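Local coordinates for protein transcription anti-terminator antagonist UpxZ (Bacteroides uniformis ATCC 8492, PDB 4EPZ) that probably antagonises transcription anti-termination and thereby takes part in regulating capsular polysaccharide synthesis, at residues Asn3-Arg8 with Gly60-Ala65; Ser47-Gln52 with Lys84-Asp89; Asn71-Ile74 with Asp79-Arg82; Asn93-Leu98 with Arg106-Gly111; Glu114-Glu119 with Glu152-Trp157. All blocks are in the same frame, centred on the assembly; numbering follows the deposited sequence. Where two conformers were deposited one is given.

Contact 1: Asn3-Arg8 with Gly60-Ala65; sequences NSLLSR and GNLCLA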
# COMPACT_ATOMS: atom_id res chain seq x y z
N ASN A 3 13.17 16.58 -6.26
CA ASN A 3 12.80 16.37 -4.86
C ASN A 3 11.35 16.85 -4.59
O ASN A 3 11.01 17.21 -3.46
CB ASN A 3 13.80 17.09 -3.94
CG ASN A 3 13.94 16.49 -2.55
OD1 ASN A 3 13.81 15.27 -2.35
ND2 ASN A 3 14.27 17.33 -1.58
N SER A 4 10.49 16.78 -5.62
CA SER A 4 9.08 17.15 -5.51
C SER A 4 8.32 16.15 -4.64
O SER A 4 8.80 15.05 -4.42
CB SER A 4 8.44 17.18 -6.90
OG SER A 4 8.33 15.86 -7.44
N LEU A 5 7.11 16.52 -4.22
CA LEU A 5 6.20 15.68 -3.46
C LEU A 5 5.98 14.34 -4.18
O LEU A 5 6.14 13.28 -3.56
CB LEU A 5 4.89 16.44 -3.37
CG LEU A 5 4.10 16.35 -2.12
CD1 LEU A 5 4.70 17.23 -1.07
CD2 LEU A 5 2.71 16.83 -2.39
N LEU A 6 5.70 14.39 -5.50
CA LEU A 6 5.50 13.17 -6.27
C LEU A 6 6.77 12.33 -6.34
O LEU A 6 6.67 11.11 -6.19
CB LEU A 6 5.02 13.50 -7.70
CG LEU A 6 4.68 12.28 -8.58
CD1 LEU A 6 3.46 11.49 -8.06
CD2 LEU A 6 4.44 12.73 -10.01
N SER A 7 7.96 12.97 -6.58
CA SER A 7 9.23 12.24 -6.64
C SER A 7 9.46 11.51 -5.33
O SER A 7 9.83 10.34 -5.35
CB SER A 7 10.40 13.18 -6.93
OG SER A 7 10.39 13.51 -8.31
N ARG A 8 9.23 12.21 -4.21
CA ARG A 8 9.38 11.67 -2.86
C ARG A 8 8.42 10.47 -2.66
O ARG A 8 8.80 9.44 -2.12
CB ARG A 8 9.09 12.77 -1.82
CG ARG A 8 10.20 13.83 -1.70
CD ARG A 8 9.75 15.04 -0.86
NE ARG A 8 9.51 14.67 0.54
CZ ARG A 8 8.82 15.39 1.42
NH1 ARG A 8 8.29 16.55 1.06
NH2 ARG A 8 8.64 14.95 2.65
N GLY A 60 -3.45 10.25 -4.57
CA GLY A 60 -3.40 8.79 -4.64
C GLY A 60 -1.99 8.26 -4.44
O GLY A 60 -1.77 7.30 -3.69
N ASN A 61 -1.00 8.85 -5.13
CA ASN A 61 0.39 8.39 -5.03
C ASN A 61 0.95 8.64 -3.63
O ASN A 61 1.68 7.79 -3.12
CB ASN A 61 1.25 9.09 -6.07
CG ASN A 61 1.12 8.39 -7.39
OD1 ASN A 61 1.61 7.27 -7.54
ND2 ASN A 61 0.40 8.98 -8.34
N LEU A 62 0.62 9.81 -3.04
CA LEU A 62 1.05 10.11 -1.66
C LEU A 62 0.47 9.08 -0.68
O LEU A 62 1.20 8.52 0.15
CB LEU A 62 0.56 11.52 -1.28
CG LEU A 62 1.39 12.72 -1.69
CD1 LEU A 62 0.63 14.01 -1.34
CD2 LEU A 62 2.75 12.74 -0.93
N CYS A 63 -0.85 8.83 -0.77
CA CYS A 63 -1.52 7.88 0.11
C CYS A 63 -0.97 6.49 -0.05
O CYS A 63 -0.78 5.79 0.94
CB CYS A 63 -3.01 7.90 -0.13
SG CYS A 63 -3.79 9.38 0.51
N LEU A 64 -0.76 6.07 -1.31
CA LEU A 64 -0.22 4.74 -1.53
C LEU A 64 1.19 4.63 -0.93
O LEU A 64 1.46 3.65 -0.23
CB LEU A 64 -0.19 4.38 -3.01
CG LEU A 64 0.38 2.97 -3.31
CD1 LEU A 64 -0.47 1.87 -2.66
CD2 LEU A 64 0.52 2.75 -4.82
N ALA A 65 2.05 5.64 -1.16
CA ALA A 65 3.40 5.62 -0.58
C ALA A 65 3.34 5.50 0.96
O ALA A 65 4.11 4.74 1.54
CB ALA A 65 4.17 6.88 -0.97
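Helix 5-20 begins at Leu5 beside helix 56-72, and the two backbones come nearest at Leu6 and Leu62, whose CA atoms are 7.1 Å apart, close enough for side chains to meet directly. Residues 60-65 are helical throughout, whereas the chain enters its helix only at Leu5, after Ser4. Ser4 is the N-cap: its OG takes the otherwise unused N-H of Ser7 (Ser7 N to Ser4 OG 3.0 Å, 164° at the hydrogen), the task for which a short hydroxyl side chain is well suited.

The two leucines Leu5 and Leu62 cross at about a right angle, branch against branch, with Leu5 CD2 3.7 Å from Leu62 CD1 and Leu5 CG 4.0 Å from Leu62 CD2. Leu5 has its first torsion at -143°, off a staggered value, and its end comes nearer to Leu62 than the direction of its CB suggests. This apolar contact joins the start of the N-terminal helix to the third helix of an all-helical, single-chain fold, in which helix 102-115 covers another side of helix 56-72 through Leu103 and Leu107.

Leu6 sends one methyl to Asn61: CD1 rests 3.8 Å from Asn61 CB and also near CG and ND2, so it lies along the root of the amide side chain. The amide is satisfied within the protein: Asn61 ND2 gives a hydrogen bond to Glu57 O, one turn back in its own helix. Farther along, Asn61 O accepts from Gln13 NE2 of helix 5-20.

Contact 2: Ser47-Gln52 with Lys84-Asp89; sequences SLFSEQ and KQVILD. With CA (calcium ion), chain C.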
# COMPACT_ATOMS: atom_id res chain seq x y z
N SER A 47 8.03 12.06 7.14
CA SER A 47 8.22 13.35 6.48
C SER A 47 7.05 13.67 5.52
O SER A 47 6.58 14.80 5.47
CB SER A 47 9.55 13.37 5.73
OG SER A 47 9.73 14.59 5.04
N LEU A 48 6.57 12.66 4.78
CA LEU A 48 5.50 12.86 3.81
C LEU A 48 4.09 12.90 4.41
O LEU A 48 3.17 13.43 3.80
CB LEU A 48 5.57 11.72 2.78
CG LEU A 48 6.59 11.90 1.64
CD1 LEU A 48 6.67 10.63 0.79
CD2 LEU A 48 6.20 13.07 0.69
N PHE A 49 3.93 12.33 5.61
CA PHE A 49 2.62 12.20 6.26
C PHE A 49 1.83 13.53 6.38
O PHE A 49 0.62 13.51 6.13
CB PHE A 49 2.79 11.58 7.65
CG PHE A 49 1.47 11.41 8.36
CD1 PHE A 49 0.56 10.43 7.96
CD2 PHE A 49 1.14 12.22 9.44
CE1 PHE A 49 -0.65 10.26 8.64
CE2 PHE A 49 -0.08 12.05 10.13
CZ PHE A 49 -0.97 11.09 9.70
N SER A 50 2.49 14.65 6.69
CA SER A 50 1.81 15.95 6.86
C SER A 50 1.44 16.64 5.53
O SER A 50 0.71 17.64 5.56
CB SER A 50 2.66 16.89 7.72
OG SER A 50 3.90 17.21 7.10
N GLU A 51 1.91 16.11 4.39
CA GLU A 51 1.64 16.69 3.07
C GLU A 51 0.23 16.34 2.66
O GLU A 51 -0.23 15.21 2.90
CB GLU A 51 2.67 16.21 2.03
CG GLU A 51 4.11 16.57 2.41
CD GLU A 51 4.51 18.04 2.30
OE1 GLU A 51 3.77 18.83 1.67
OE2 GLU A 51 5.61 18.38 2.79
N GLN A 52 -0.46 17.33 2.07
CA GLN A 52 -1.85 17.21 1.59
C GLN A 52 -1.91 17.65 0.15
O GLN A 52 -1.28 18.63 -0.22
CB GLN A 52 -2.82 18.05 2.45
CG GLN A 52 -2.71 17.87 3.98
CD GLN A 52 -2.82 16.43 4.43
OE1 GLN A 52 -3.72 15.68 4.04
NE2 GLN A 52 -1.90 16.01 5.29
N LYS A 84 -2.26 5.29 10.02
CA LYS A 84 -2.78 4.50 8.91
C LYS A 84 -4.26 4.79 8.68
O LYS A 84 -4.69 4.90 7.54
CB LYS A 84 -2.53 3.01 9.10
CG LYS A 84 -1.06 2.69 8.89
CD LYS A 84 -0.83 1.23 8.57
CE LYS A 84 -1.04 0.33 9.75
NZ LYS A 84 -0.75 -1.09 9.40
N GLN A 85 -5.02 5.02 9.76
CA GLN A 85 -6.45 5.33 9.61
C GLN A 85 -6.63 6.70 8.99
O GLN A 85 -7.52 6.87 8.17
CB GLN A 85 -7.20 5.21 10.93
CG GLN A 85 -7.18 3.73 11.39
CD GLN A 85 -8.37 3.49 12.24
OE1 GLN A 85 -8.59 4.20 13.21
NE2 GLN A 85 -9.22 2.58 11.82
N VAL A 86 -5.76 7.69 9.35
CA VAL A 86 -5.82 9.00 8.66
C VAL A 86 -5.64 8.80 7.13
O VAL A 86 -6.35 9.39 6.33
CB VAL A 86 -4.76 9.97 9.26
CG1 VAL A 86 -4.70 11.29 8.46
CG2 VAL A 86 -5.03 10.23 10.75
N ILE A 87 -4.66 7.96 6.73
CA ILE A 87 -4.36 7.69 5.33
C ILE A 87 -5.52 6.99 4.66
O ILE A 87 -5.93 7.37 3.54
CB ILE A 87 -3.05 6.87 5.24
CG1 ILE A 87 -1.88 7.71 5.76
CG2 ILE A 87 -2.80 6.47 3.78
CD1 ILE A 87 -0.72 6.80 6.26
N LEU A 88 -6.07 5.96 5.32
CA LEU A 88 -7.23 5.27 4.78
C LEU A 88 -8.40 6.23 4.52
O LEU A 88 -9.04 6.16 3.46
CB LEU A 88 -7.67 4.15 5.72
CG LEU A 88 -6.77 2.95 5.72
CD1 LEU A 88 -7.02 2.12 6.99
CD2 LEU A 88 -6.91 2.09 4.44
N ASP A 89 -8.64 7.15 5.45
CA ASP A 89 -9.72 8.13 5.29
C ASP A 89 -9.46 9.01 4.06
O ASP A 89 -10.37 9.24 3.25
CB ASP A 89 -9.84 8.98 6.57
CG ASP A 89 -11.01 9.90 6.53
OD1 ASP A 89 -12.16 9.40 6.54
OD2 ASP A 89 -10.79 11.13 6.55
CA CA C . -0.44 20.56 -0.40
O HOH W 1 1.20 19.64 1.51
O HOH W 2 1.76 21.43 -0.99
O HOH W 3 0.74 18.61 -0.99
O HOH W 4 -0.46 20.57 -2.59
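Phe49 reaches Val86 and Ile87 of helix 80-92 with the far end of its ring. These contacts are purely apolar. CZ is 3.9 Å from Val86 CG1, which approaches obliquely, while CE1 meets Ile87 CG1 at 4.0 Å, in this case at the ring edge and near its plane. With CG anti to the backbone N (chi1 -179°), the ring is turned toward helix 80-92. A flat, rigid side chain suits the place because it can meet two branched residues at once, and Tyr70 of helix 56-72 also touches both Phe49 and Ile87.

The hydrogen bonds are local to residues 47-52. Glu51 N bonds to Leu48 O. Gln52 NE2 gives a bond to Ser50 O (3.1 Å, 157°) from above the carbonyl plane, though a second Gln52 conformer makes it doubtful. Water 1 donates to Glu51 OE1 at 2.7 Å and accepts from Gln52 N at 2.9 Å.

Metal coordination is the third kind. Water 1 also binds the calcium ion, so the Glu51 carboxylate is probably a second-shell partner. Gln52 O, a loop carbonyl, binds the ion at 2.1 Å alongside four waters, consistent with a largely hydrated surface calcium site.

Contact 3: Asn71-Ile74 with Asp79-Arg82; sequences NATI and DKER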
# COMPACT_ATOMS: atom_id res chain seq x y z
N ASN A 71 3.39 0.13 6.35
CA ASN A 71 3.27 -1.32 6.44
C ASN A 71 4.62 -1.99 6.29
O ASN A 71 4.82 -3.05 6.88
CB ASN A 71 2.31 -1.89 5.39
CG ASN A 71 0.91 -1.89 5.92
OD1 ASN A 71 0.55 -2.68 6.83
ND2 ASN A 71 0.14 -0.89 5.53
N ALA A 72 5.53 -1.41 5.49
CA ALA A 72 6.85 -2.00 5.22
C ALA A 72 7.78 -1.94 6.44
O ALA A 72 8.49 -2.91 6.73
CB ALA A 72 7.52 -1.30 4.05
N THR A 73 7.85 -0.79 7.11
CA THR A 73 8.80 -0.60 8.21
C THR A 73 8.40 -1.40 9.46
O THR A 73 7.22 -1.41 9.83
CB THR A 73 9.03 0.89 8.54
OG1 THR A 73 10.09 0.97 9.52
CG2 THR A 73 7.76 1.62 9.05
N ILE A 74 9.41 -1.98 10.15
CA ILE A 74 9.19 -2.73 11.41
C ILE A 74 8.93 -1.76 12.56
O ILE A 74 8.39 -2.17 13.60
CB ILE A 74 10.40 -3.64 11.76
CG1 ILE A 74 11.72 -2.82 11.85
CG2 ILE A 74 10.48 -4.81 10.79
CD1 ILE A 74 12.90 -3.44 12.61
N ASP A 79 1.93 5.26 17.37
CA ASP A 79 0.98 6.14 16.68
C ASP A 79 0.77 5.71 15.23
O ASP A 79 -0.01 6.33 14.49
CB ASP A 79 1.51 7.58 16.72
CG ASP A 79 0.45 8.66 16.57
OD1 ASP A 79 -0.66 8.49 17.14
OD2 ASP A 79 0.75 9.70 15.91
N LYS A 80 1.50 4.66 14.78
CA LYS A 80 1.41 4.22 13.38
C LYS A 80 -0.01 3.76 13.00
O LYS A 80 -0.49 4.11 11.90
CB LYS A 80 2.43 3.10 13.13
CG LYS A 80 2.70 2.90 11.64
CD LYS A 80 4.01 2.13 11.42
CE LYS A 80 3.84 0.66 11.65
NZ LYS A 80 5.08 -0.10 11.26
N GLU A 81 -0.69 3.01 13.89
CA GLU A 81 -2.06 2.55 13.57
C GLU A 81 -3.00 3.75 13.39
O GLU A 81 -3.80 3.77 12.44
CB GLU A 81 -2.59 1.59 14.64
CG GLU A 81 -1.84 0.26 14.65
CD GLU A 81 -1.79 -0.50 13.34
OE1 GLU A 81 -2.85 -0.62 12.68
OE2 GLU A 81 -0.68 -0.92 12.94
N ARG A 82 -2.90 4.75 14.29
CA ARG A 82 -3.73 5.96 14.14
C ARG A 82 -3.41 6.64 12.78
O ARG A 82 -4.33 7.03 12.06
CB ARG A 82 -3.45 6.92 15.29
CG ARG A 82 -4.34 8.19 15.24
CD ARG A 82 -3.89 9.27 16.21
NE ARG A 82 -2.58 9.81 15.85
CZ ARG A 82 -2.34 10.69 14.87
NH1 ARG A 82 -3.35 11.19 14.17
NH2 ARG A 82 -1.10 11.08 14.61
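Lys80 stretches across to Thr73 and brings its ammonium group into the tight part of the contact. NZ lies 2.9 Å from Thr73 O, although the angle is too poor for a hydrogen bond, and 3.9 Å from the methyl Thr73 CG2. The hydrogen bonds of this nitrogen go instead to the carbonyl oxygens of Tyr75 and Tyr70. Its charge therefore sits among main-chain oxygens just where helix 56-72 ends, a place where the helix end would probably favour a positive group. The chain starts with CG anti to the backbone N and bends at chi3 (78°), which carries the tip to this cluster; a long, flexible side chain suits this reach. Thr73, the first residue to leave helical geometry, is buried and turns its OG1 to Asn38 O, so its hydroxyl ties the turn to helix 32-49.

The rest of the contact is looser. Ile74 is exposed and comes no nearer than a backbone carbon 4.4 Å from Lys80 NZ. At the start of helix 80-92, the exposed Arg82 grips Asp79 side-on: NE meets OD1 at 2.7 Å and NH2 meets OD2 at 2.6 Å. Both oxygens are met on the syn side, a two-pronged salt bridge from the residue before the helix to its first turn. The whole is a helix-loop-helix connection, with a buried lysine of the second helix hydrogen-bonded to the carbonyls of Tyr70, in the last turn of the first, and of Tyr75 in the loop.

Contact 4: Asn93-Leu98 with Arg106-Gly111; sequences NIMSQL and RLLTWG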
# COMPACT_ATOMS: atom_id res chain seq x y z
N ASN A 93 -11.80 9.14 0.50
CA ASN A 93 -12.27 10.42 -0.04
C ASN A 93 -11.93 10.63 -1.50
O ASN A 93 -12.53 11.51 -2.13
CB ASN A 93 -11.71 11.58 0.78
CG ASN A 93 -12.30 11.69 2.15
OD1 ASN A 93 -13.34 11.09 2.47
ND2 ASN A 93 -11.63 12.43 3.00
N ILE A 94 -10.97 9.87 -2.07
CA ILE A 94 -10.66 10.09 -3.49
C ILE A 94 -10.94 8.85 -4.36
O ILE A 94 -10.90 8.98 -5.58
CB ILE A 94 -9.16 10.54 -3.68
CG1 ILE A 94 -8.16 9.42 -3.26
CG2 ILE A 94 -8.91 11.88 -2.99
CD1 ILE A 94 -6.72 9.64 -3.68
N MSE A 95 -11.13 7.65 -3.76
CA MSE A 95 -11.21 6.40 -4.53
C MSE A 95 -12.18 6.46 -5.71
O MSE A 95 -11.78 6.10 -6.83
CB MSE A 95 -11.57 5.20 -3.61
CG MSE A 95 -11.49 3.87 -4.31
SE MSE A 95 -9.62 3.46 -4.62
CE MSE A 95 -9.27 2.72 -2.93
N SER A 96 -13.41 6.98 -5.50
CA SER A 96 -14.43 7.01 -6.57
C SER A 96 -14.04 7.95 -7.74
O SER A 96 -14.54 7.79 -8.85
CB SER A 96 -15.79 7.38 -5.98
OG SER A 96 -15.79 8.71 -5.49
N GLN A 97 -13.12 8.88 -7.52
CA GLN A 97 -12.69 9.81 -8.57
C GLN A 97 -11.52 9.28 -9.40
O GLN A 97 -11.24 9.81 -10.47
CB GLN A 97 -12.29 11.13 -7.94
CG GLN A 97 -13.47 11.89 -7.29
CD GLN A 97 -12.92 13.12 -6.60
OE1 GLN A 97 -12.51 14.08 -7.26
NE2 GLN A 97 -12.80 13.07 -5.28
N LEU A 98 -10.80 8.29 -8.89
CA LEU A 98 -9.64 7.81 -9.63
C LEU A 98 -10.05 6.96 -10.82
O LEU A 98 -10.88 6.05 -10.68
CB LEU A 98 -8.72 6.99 -8.71
CG LEU A 98 -7.91 7.79 -7.69
CD1 LEU A 98 -7.31 6.86 -6.64
CD2 LEU A 98 -6.78 8.57 -8.39
N ARG A 106 -3.60 -0.86 -6.70
CA ARG A 106 -2.74 -0.93 -5.50
C ARG A 106 -3.43 -0.29 -4.30
O ARG A 106 -3.38 -0.85 -3.21
CB ARG A 106 -1.38 -0.28 -5.78
CG ARG A 106 -0.57 -1.16 -6.76
CD ARG A 106 0.61 -0.39 -7.29
NE ARG A 106 1.62 -1.30 -7.85
CZ ARG A 106 2.72 -0.89 -8.47
NH1 ARG A 106 2.94 0.41 -8.68
NH2 ARG A 106 3.60 -1.77 -8.94
N LEU A 107 -4.14 0.82 -4.50
CA LEU A 107 -4.84 1.47 -3.38
C LEU A 107 -5.99 0.58 -2.88
O LEU A 107 -6.23 0.46 -1.67
CB LEU A 107 -5.38 2.83 -3.79
CG LEU A 107 -4.35 3.95 -3.89
CD1 LEU A 107 -4.95 5.14 -4.65
CD2 LEU A 107 -3.92 4.43 -2.48
N LEU A 108 -6.74 -0.01 -3.82
CA LEU A 108 -7.84 -0.91 -3.42
C LEU A 108 -7.29 -2.10 -2.65
O LEU A 108 -7.89 -2.47 -1.63
CB LEU A 108 -8.63 -1.44 -4.62
CG LEU A 108 -9.48 -0.43 -5.41
CD1 LEU A 108 -9.76 -0.98 -6.81
CD2 LEU A 108 -10.82 -0.15 -4.66
N THR A 109 -6.14 -2.66 -3.08
CA THR A 109 -5.59 -3.86 -2.45
C THR A 109 -5.05 -3.51 -1.06
O THR A 109 -5.35 -4.20 -0.08
CB THR A 109 -4.53 -4.48 -3.37
OG1 THR A 109 -5.18 -4.80 -4.59
CG2 THR A 109 -3.92 -5.73 -2.75
N TRP A 110 -4.20 -2.48 -0.97
CA TRP A 110 -3.67 -2.05 0.33
C TRP A 110 -4.77 -1.57 1.27
O TRP A 110 -4.72 -1.87 2.47
CB TRP A 110 -2.61 -0.97 0.15
CG TRP A 110 -1.30 -1.58 -0.22
CD1 TRP A 110 -0.79 -1.71 -1.47
CD2 TRP A 110 -0.46 -2.36 0.65
NE1 TRP A 110 0.40 -2.43 -1.42
CE2 TRP A 110 0.61 -2.85 -0.13
CE3 TRP A 110 -0.46 -2.60 2.04
CZ2 TRP A 110 1.65 -3.60 0.42
CZ3 TRP A 110 0.58 -3.35 2.58
CH2 TRP A 110 1.59 -3.87 1.77
N GLY A 111 -5.76 -0.86 0.74
CA GLY A 111 -6.89 -0.40 1.55
C GLY A 111 -7.70 -1.57 2.08
O GLY A 111 -8.02 -1.63 3.28
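Met95, modelled as selenomethionine, carries this contact by pointing from the 93-98 loop onto Leu107 and Leu108 of helix 102-115. Beyond CB, CG lies anti to the backbone N (chi1 -172°) and heads for the helix, where it comes 4.1 Å from Leu108 CD2. The chain then bends at chi2 and again at chi3. The selenium lies alongside the same leucine, 3.8 Å from Leu108 CD2. The terminal methyl CE reaches the helix backbone: it is 3.7 Å from Leu108 CD2, 4.0 Å from Leu107 CB and 3.9 Å from Leu107 C, so it touches the main chain as well as both side chains. A long, unbranched, flexible residue suits this site because it can fold its tip between two neighbouring leucines.

Beside it, Leu98 and Leu107 cross at about a right angle and meet methyl to methyl, CD1 to CD1, at 3.5 Å, a tight fit. All four residues are buried. Leu108 also touches Leu120 and Ala124 of helix 118-129, and Leu107 touches Leu64 of helix 56-72. Short turns run through the loop, such as Gln97 N to Ile94 O at 2.9 Å, and Lys104 NZ bonds to Leu98 O. The arrangement is that of a helix-loop-helix in which the connecting loop, coiled in near-helical turns, folds its apolar residues back onto the second helix of an all-helical core.

Contact 5: Glu114-Glu119 with Glu152-Trp157; sequences ETYDEE and ENQYPW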
# COMPACT_ATOMS: atom_id res chain seq x y z
N GLU A 114 -6.07 -3.36 5.14
CA GLU A 114 -6.19 -2.62 6.41
C GLU A 114 -7.59 -2.65 6.99
O GLU A 114 -7.74 -2.45 8.19
CB GLU A 114 -5.82 -1.16 6.21
CG GLU A 114 -4.33 -0.95 5.99
CD GLU A 114 -3.44 -1.13 7.21
OE1 GLU A 114 -3.95 -1.06 8.35
OE2 GLU A 114 -2.23 -1.38 7.02
N THR A 115 -8.59 -2.88 6.16
CA THR A 115 -10.00 -2.78 6.57
C THR A 115 -10.79 -4.05 6.49
O THR A 115 -11.82 -4.17 7.20
CB THR A 115 -10.70 -1.76 5.63
OG1 THR A 115 -10.61 -2.23 4.27
CG2 THR A 115 -10.09 -0.34 5.72
N TYR A 116 -10.41 -4.96 5.54
CA TYR A 116 -11.17 -6.12 5.14
C TYR A 116 -12.58 -5.65 4.72
O TYR A 116 -13.58 -6.33 4.99
CB TYR A 116 -11.17 -7.24 6.18
CG TYR A 116 -9.88 -7.99 6.06
CD1 TYR A 116 -9.69 -8.92 5.04
CD2 TYR A 116 -8.79 -7.67 6.86
CE1 TYR A 116 -8.45 -9.51 4.82
CE2 TYR A 116 -7.55 -8.30 6.68
CZ TYR A 116 -7.39 -9.19 5.63
OH TYR A 116 -6.19 -9.84 5.44
N ASP A 117 -12.66 -4.47 4.06
CA ASP A 117 -13.90 -3.93 3.49
C ASP A 117 -14.15 -4.73 2.21
O ASP A 117 -13.43 -4.55 1.22
CB ASP A 117 -13.74 -2.43 3.22
CG ASP A 117 -14.90 -1.73 2.54
OD1 ASP A 117 -15.90 -2.42 2.20
OD2 ASP A 117 -14.85 -0.51 2.43
N GLU A 118 -15.20 -5.57 2.20
CA GLU A 118 -15.50 -6.43 1.06
C GLU A 118 -15.80 -5.62 -0.23
O GLU A 118 -15.58 -6.12 -1.33
CB GLU A 118 -16.62 -7.42 1.39
CG GLU A 118 -16.19 -8.47 2.41
CD GLU A 118 -15.02 -9.39 2.10
OE1 GLU A 118 -14.56 -9.44 0.93
OE2 GLU A 118 -14.55 -10.08 3.04
N GLU A 119 -16.23 -4.36 -0.10
CA GLU A 119 -16.48 -3.54 -1.29
C GLU A 119 -15.17 -3.21 -2.00
O GLU A 119 -15.15 -3.09 -3.23
CB GLU A 119 -17.21 -2.23 -0.94
CG GLU A 119 -18.60 -2.44 -0.38
CD GLU A 119 -19.38 -1.18 -0.04
OE1 GLU A 119 -18.76 -0.11 0.14
OE2 GLU A 119 -20.63 -1.28 0.06
N GLU A 152 -6.61 -14.62 1.93
CA GLU A 152 -6.38 -15.91 2.59
C GLU A 152 -5.88 -15.80 4.04
O GLU A 152 -5.96 -16.78 4.80
CB GLU A 152 -5.36 -16.70 1.77
CG GLU A 152 -5.91 -17.14 0.43
CD GLU A 152 -4.95 -17.98 -0.40
OE1 GLU A 152 -3.80 -18.18 0.04
OE2 GLU A 152 -5.35 -18.43 -1.49
N ASN A 153 -5.31 -14.65 4.42
CA ASN A 153 -4.72 -14.49 5.76
C ASN A 153 -5.47 -13.48 6.62
O ASN A 153 -4.89 -12.93 7.57
CB ASN A 153 -3.27 -14.09 5.62
CG ASN A 153 -2.46 -15.21 5.03
OD1 ASN A 153 -2.48 -16.35 5.51
ND2 ASN A 153 -1.79 -14.94 3.93
N GLN A 154 -6.77 -13.35 6.39
CA GLN A 154 -7.55 -12.41 7.18
C GLN A 154 -7.50 -12.76 8.67
O GLN A 154 -7.32 -11.87 9.50
CB GLN A 154 -9.00 -12.36 6.71
CG GLN A 154 -9.89 -11.42 7.57
CD GLN A 154 -11.24 -11.18 6.95
OE1 GLN A 154 -11.67 -11.87 6.01
NE2 GLN A 154 -11.96 -10.21 7.50
N TYR A 155 -7.66 -14.05 8.99
CA TYR A 155 -7.76 -14.47 10.38
C TYR A 155 -6.60 -15.39 10.79
O TYR A 155 -6.54 -16.52 10.33
CB TYR A 155 -9.10 -15.18 10.58
CG TYR A 155 -10.30 -14.28 10.37
CD1 TYR A 155 -10.54 -13.19 11.22
CD2 TYR A 155 -11.28 -14.58 9.43
CE1 TYR A 155 -11.67 -12.38 11.07
CE2 TYR A 155 -12.40 -13.75 9.24
CZ TYR A 155 -12.61 -12.68 10.09
OH TYR A 155 -13.75 -11.90 9.97
N PRO A 156 -5.69 -14.92 11.68
CA PRO A 156 -4.55 -15.76 12.12
C PRO A 156 -5.01 -17.04 12.79
O PRO A 156 -4.33 -18.07 12.68
CB PRO A 156 -3.80 -14.88 13.13
CG PRO A 156 -4.19 -13.50 12.78
CD PRO A 156 -5.62 -13.58 12.31
N TRP A 157 -6.19 -17.00 13.44
CA TRP A 157 -6.73 -18.18 14.13
C TRP A 157 -7.19 -19.26 13.14
O TRP A 157 -7.43 -20.40 13.55
CB TRP A 157 -7.86 -17.77 15.09
CG TRP A 157 -8.88 -16.84 14.51
CD1 TRP A 157 -8.96 -15.50 14.70
CD2 TRP A 157 -10.08 -17.22 13.78
NE1 TRP A 157 -10.11 -15.00 14.13
CE2 TRP A 157 -10.80 -16.03 13.53
CE3 TRP A 157 -10.57 -18.43 13.26
CZ2 TRP A 157 -12.00 -16.02 12.79
CZ3 TRP A 157 -11.75 -18.42 12.52
CH2 TRP A 157 -12.45 -17.22 12.30
O HOH W 5 -3.85 -10.06 6.67
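Gln154 lies flat over one face of the Tyr116 ring, the two side chains running past each other in opposite directions. Its CG sits 3.5 Å from the ring centroid and only 10° off the normal, a CH-pi contact. Farther out, the amide plane is stacked nearly parallel to the ring, with Gln154 CD 3.3 Å from Tyr116 CD1 and Gln154 NE2 3.3 Å from Tyr116 CB. An extended chain (CG anti to the backbone N, chi1 177°) allows glutamine to cover the ring along its length; its methylenes and flat amide suit an aromatic face near the protein surface.

At the ring edge, water 5 donates to Tyr116 OH at 2.7 Å and to Asn153 O at 3.2 Å, and so bridges the segments. The hydroxyl is also hydrogen-bonded to Phe150 O. The tyrosine thus joins the junction of helices 102-115 and 118-129 to the end of helix 138-152.

The next shell frames both partners. Tyr116 leaves its helix with positive phi (54°). Before it, Thr115 OG1 accepts from Asp117 N (3.0 Å) in an ST turn; after it, Asp117 is the N-cap of the next helix, its OD1 taking Glu119 N. Gln154 CG also lies over the centre of the Tyr155 ring, 3.7 Å from its plane, so the glutamine is held between two tyrosine rings; Trp157 CZ2 lies over the opposite Tyr155 face, offset toward the rim.

The five contacts lie in one all-helical chain. Contacts 1 and 2 are neighbours, with centres 11 Å apart, and lie near the same calcium ion: Gln52 of contact 2 binds it, while the side chain of Leu5 in contact 1 lies about 5 Å away. Contact 3 is nested in the loop that contact 2 closes. A polar network ties contacts 2, 3 and 5 together, because Glu114 OE2 forms a salt bridge to Lys84 NZ at 2.8 Å and lies 2.8 Å from Asn71 ND2, a probable hydrogen bond. Contact 4 touches contact 1 through Leu64 and Leu107 and shares helix 102-115 with contact 5, which lies about 27 Å from contact 1, centre to centre.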